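Local coordinates for phosphoenolpyruvate--glycerone phosphotransferase (Enterococcus faecalis, PDB 3B48), which probably serves as the DhaM phosphoryl donor of the dihydroxyacetone kinase complex, relaying phosphoryl groups that originate from phosphoenolpyruvate through histidine residues, at residues Phe67-Asp72 and Tyr95-Ala100. Residues are numbered along the deposited sequence; the frame is centred on the assembly and turned at random.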
ATOM      1  N   PHE B  67      -5.998  18.312  -5.274  1.00 27.55           N
ATOM      2  CA  PHE B  67      -6.336  17.124  -4.471  1.00 26.96           C
ATOM      3  C   PHE B  67      -6.016  15.850  -5.222  1.00 27.31           C
ATOM      4  O   PHE B  67      -6.632  15.565  -6.267  1.00 26.86           O
ATOM      5  CB  PHE B  67      -7.807  17.118  -4.051  1.00 26.84           C
ATOM      6  CG  PHE B  67      -8.235  18.349  -3.283  1.00 25.83           C
ATOM      7  CD1 PHE B  67      -8.022  18.437  -1.898  1.00 25.17           C
ATOM      8  CD2 PHE B  67      -8.877  19.405  -3.941  1.00 24.20           C
ATOM      9  CE1 PHE B  67      -8.412  19.556  -1.185  1.00 24.66           C
ATOM     10  CE2 PHE B  67      -9.273  20.536  -3.252  1.00 24.54           C
ATOM     11  CZ  PHE B  67      -9.053  20.627  -1.872  1.00 25.84           C
ATOM     12  N   LEU B  68      -5.064  15.099  -4.663  1.00 27.30           N
ATOM     13  CA  LEU B  68      -4.583  13.809  -5.209  1.00 28.40           C
ATOM     14  C   LEU B  68      -5.187  12.617  -4.488  1.00 28.01           C
ATOM     15  O   LEU B  68      -4.990  12.441  -3.272  1.00 27.78           O
ATOM     16  CB  LEU B  68      -3.051  13.724  -5.133  1.00 28.05           C
ATOM     17  CG  LEU B  68      -2.221  14.974  -5.455  1.00 30.57           C
ATOM     18  CD1 LEU B  68      -0.784  14.576  -5.769  1.00 32.98           C
ATOM     19  CD2 LEU B  68      -2.797  15.878  -6.566  1.00 31.05           C
ATOM     20  N   ILE B  69      -5.950  11.820  -5.231  1.00 28.78           N
ATOM     21  CA  ILE B  69      -6.713  10.695  -4.650  1.00 28.06           C
ATOM     22  C   ILE B  69      -6.079   9.327  -4.940  1.00 27.40           C
ATOM     23  O   ILE B  69      -5.952   8.947  -6.098  1.00 27.55           O
ATOM     24  CB  ILE B  69      -8.241  10.724  -5.068  1.00 29.17           C
ATOM     25  CG1 ILE B  69      -9.018  11.769  -4.258  1.00 28.43           C
ATOM     26  CG2 ILE B  69      -8.914   9.414  -4.768  1.00 27.19           C
ATOM     27  CD1 ILE B  69      -8.835  13.183  -4.694  1.00 27.02           C
ATOM     28  N   PHE B  70      -5.647   8.637  -3.880  1.00 26.14           N
ATOM     29  CA  PHE B  70      -5.150   7.272  -3.952  1.00 26.47           C
ATOM     30  C   PHE B  70      -6.131   6.275  -3.280  1.00 26.68           C
ATOM     31  O   PHE B  70      -6.685   6.556  -2.218  1.00 26.63           O
ATOM     32  CB  PHE B  70      -3.768   7.139  -3.301  1.00 24.76           C
ATOM     33  CG  PHE B  70      -2.759   8.106  -3.820  1.00 26.59           C
ATOM     34  CD1 PHE B  70      -1.723   7.674  -4.641  1.00 25.71           C
ATOM     35  CD2 PHE B  70      -2.844   9.462  -3.513  1.00 24.16           C
ATOM     36  CE1 PHE B  70      -0.798   8.575  -5.136  1.00 26.92           C
ATOM     37  CE2 PHE B  70      -1.892  10.358  -3.995  1.00 24.34           C
ATOM     38  CZ  PHE B  70      -0.886   9.918  -4.811  1.00 24.19           C
ATOM     39  N   ALA B  71      -6.349   5.134  -3.927  1.00 26.54           N
ATOM     40  CA  ALA B  71      -7.152   4.042  -3.360  1.00 27.64           C
ATOM     41  C   ALA B  71      -6.394   2.734  -3.532  1.00 27.62           C
ATOM     42  O   ALA B  71      -5.492   2.622  -4.375  1.00 27.69           O
ATOM     43  CB  ALA B  71      -8.539   3.964  -4.011  1.00 27.38           C
ATOM     44  N   ASP B  72      -6.714   1.744  -2.715  1.00 27.75           N
ATOM     45  CA  ASP B  72      -6.133   0.432  -2.964  1.00 27.97           C
ATOM     46  C   ASP B  72      -7.035  -0.408  -3.868  1.00 28.58           C
ATOM     47  O   ASP B  72      -6.672  -0.720  -4.997  1.00 28.39           O
ATOM     48  CB  ASP B  72      -5.774  -0.295  -1.678  1.00 28.02           C
ATOM     49  CG  ASP B  72      -6.890  -0.245  -0.593  1.00 29.99           C
ATOM     50  OD1 ASP B  72      -8.089   0.039  -0.885  1.00 27.23           O
ATOM     51  OD2 ASP B  72      -6.530  -0.537   0.578  1.00 31.56           O
ATOM     52  N   TYR B  95      -9.291  17.945  -8.948  1.00 27.37           N
ATOM     53  CA  TYR B  95      -9.401  16.580  -8.404  1.00 26.96           C
ATOM     54  C   TYR B  95      -8.698  15.574  -9.310  1.00 27.11           C
ATOM     55  O   TYR B  95      -9.050  15.421 -10.502  1.00 26.52           O
ATOM     56  CB  TYR B  95     -10.869  16.223  -8.264  1.00 26.80           C
ATOM     57  CG  TYR B  95     -11.240  14.903  -7.584  1.00 27.20           C
ATOM     58  CD1 TYR B  95     -11.761  14.918  -6.289  1.00 27.60           C
ATOM     59  CD2 TYR B  95     -11.179  13.660  -8.260  1.00 26.69           C
ATOM     60  CE1 TYR B  95     -12.163  13.753  -5.663  1.00 27.35           C
ATOM     61  CE2 TYR B  95     -11.595  12.472  -7.619  1.00 25.59           C
ATOM     62  CZ  TYR B  95     -12.088  12.557  -6.315  1.00 25.14           C
ATOM     63  OH  TYR B  95     -12.524  11.489  -5.616  1.00 25.54           O
ATOM     64  N   HIS B  96      -7.702  14.891  -8.748  1.00 27.53           N
ATOM     65  CA  HIS B  96      -6.833  14.006  -9.544  1.00 27.96           C
ATOM     66  C   HIS B  96      -6.808  12.587  -8.994  1.00 28.13           C
ATOM     67  O   HIS B  96      -6.218  12.327  -7.925  1.00 29.33           O
ATOM     68  CB  HIS B  96      -5.381  14.531  -9.646  1.00 28.03           C
ATOM     69  CG  HIS B  96      -5.253  16.026  -9.789  1.00 26.96           C
ATOM     70  ND1 HIS B  96      -5.214  16.663 -11.008  1.00 28.40           N
ATOM     71  CD2 HIS B  96      -5.112  16.999  -8.855  1.00 26.67           C
ATOM     72  CE1 HIS B  96      -5.073  17.966 -10.822  1.00 28.74           C
ATOM     73  NE2 HIS B  96      -5.013  18.195  -9.521  1.00 28.46           N
ATOM     74  N   LEU B  97      -7.426  11.675  -9.738  1.00 27.34           N
ATOM     75  CA  LEU B  97      -7.383  10.252  -9.461  1.00 26.60           C
ATOM     76  C   LEU B  97      -6.031   9.731  -9.904  1.00 27.02           C
ATOM     77  O   LEU B  97      -5.712   9.724 -11.104  1.00 26.08           O
ATOM     78  CB  LEU B  97      -8.469   9.514 -10.253  1.00 26.72           C
ATOM     79  CG  LEU B  97      -9.922   9.763  -9.883  1.00 27.38           C
ATOM     80  CD1 LEU B  97     -10.843   9.204 -10.968  1.00 27.78           C
ATOM     81  CD2 LEU B  97     -10.259   9.191  -8.509  1.00 27.59           C
ATOM     82  N   VAL B  98      -5.225   9.279  -8.951  1.00 27.07           N
ATOM     83  CA  VAL B  98      -3.860   8.945  -9.302  1.00 27.13           C
ATOM     84  C   VAL B  98      -3.782   7.463  -9.538  1.00 27.47           C
ATOM     85  O   VAL B  98      -3.970   6.664  -8.620  1.00 27.50           O
ATOM     86  CB  VAL B  98      -2.810   9.395  -8.251  1.00 27.27           C
ATOM     87  CG1 VAL B  98      -1.400   9.439  -8.882  1.00 25.14           C
ATOM     88  CG2 VAL B  98      -3.159  10.747  -7.667  1.00 27.05           C
ATOM     89  N   ASP B  99      -3.530   7.092 -10.790  1.00 27.86           N
ATOM     90  CA  ASP B  99      -3.411   5.683 -11.139  1.00 26.65           C
ATOM     91  C   ASP B  99      -2.075   5.153 -10.645  1.00 26.01           C
ATOM     92  O   ASP B  99      -1.104   5.051 -11.393  1.00 24.97           O
ATOM     93  CB  ASP B  99      -3.568   5.477 -12.635  1.00 27.20           C
ATOM     94  CG  ASP B  99      -4.065   4.094 -12.963  1.00 28.46           C
ATOM     95  OD1 ASP B  99      -3.731   3.156 -12.213  1.00 31.03           O
ATOM     96  OD2 ASP B  99      -4.794   3.936 -13.957  1.00 31.51           O
ATOM     97  N   ALA B 100      -2.049   4.802  -9.360  1.00 26.25           N
ATOM     98  CA  ALA B 100      -0.814   4.445  -8.659  1.00 26.41           C
ATOM     99  C   ALA B 100      -1.151   3.604  -7.435  1.00 26.43           C
ATOM    100  O   ALA B 100      -2.241   3.752  -6.880  1.00 27.58           O
ATOM    101  CB  ALA B 100      -0.045   5.725  -8.237  1.00 25.48           C
TER
HETATM  102  O   HOH W   1      -4.524   5.264  -6.184  1.00 15.88           O
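I69 lays its CD1 methyl over one face of the Y95 ring, 3.7 Å from the centroid, a CH-pi contact between parallel neighbouring strands. The Y95 side chain extends away from its own amide nitrogen (chi1 -174°), which carries the phenol across the isoleucine at about a right angle, while its hydroxyl binds the carbonyl of S80 on helix 75-84. On this face I69 CG2 also meets L97 CD2, and the beta-branched isoleucine thus serves two neighbours at once.

Across the other face, toward helices 102-113 and 119-127, branched V98 sets CG2 over the F70 ring, 4.0 Å from its centroid; the flat phenyl accepts a methyl on its face, and the same methyl touches L68 CB. L68 CD2 packs 3.4 Å from H96 CD2; H96 is itself partly exposed, and its NE2 is bonded to E66 OE1.

Backbone bonds join the strands: H96 N to F67 O, I69 N to H96 O, nearly straight at 176°, and V98 N to I69 O at 3.0 Å. Against this close packing, the end at A71 and A100 is loose: the segments part, both side chains are single methyls, and a water spans the gap, accepting from A71 N (2.9 Å) and lying within bonding distance of V98 O and A100 O. K132 of the second subunit bonds to A71 O here.

Within this chain the parallel sheet runs 35-38, 6-11, 66-71, 95-97, in an EIIA-man family domain. The chemistry implies an edge strand secured by backbone bonds and apolar packing on both faces, with a diverging end bridged by water and also bonded by the second subunit.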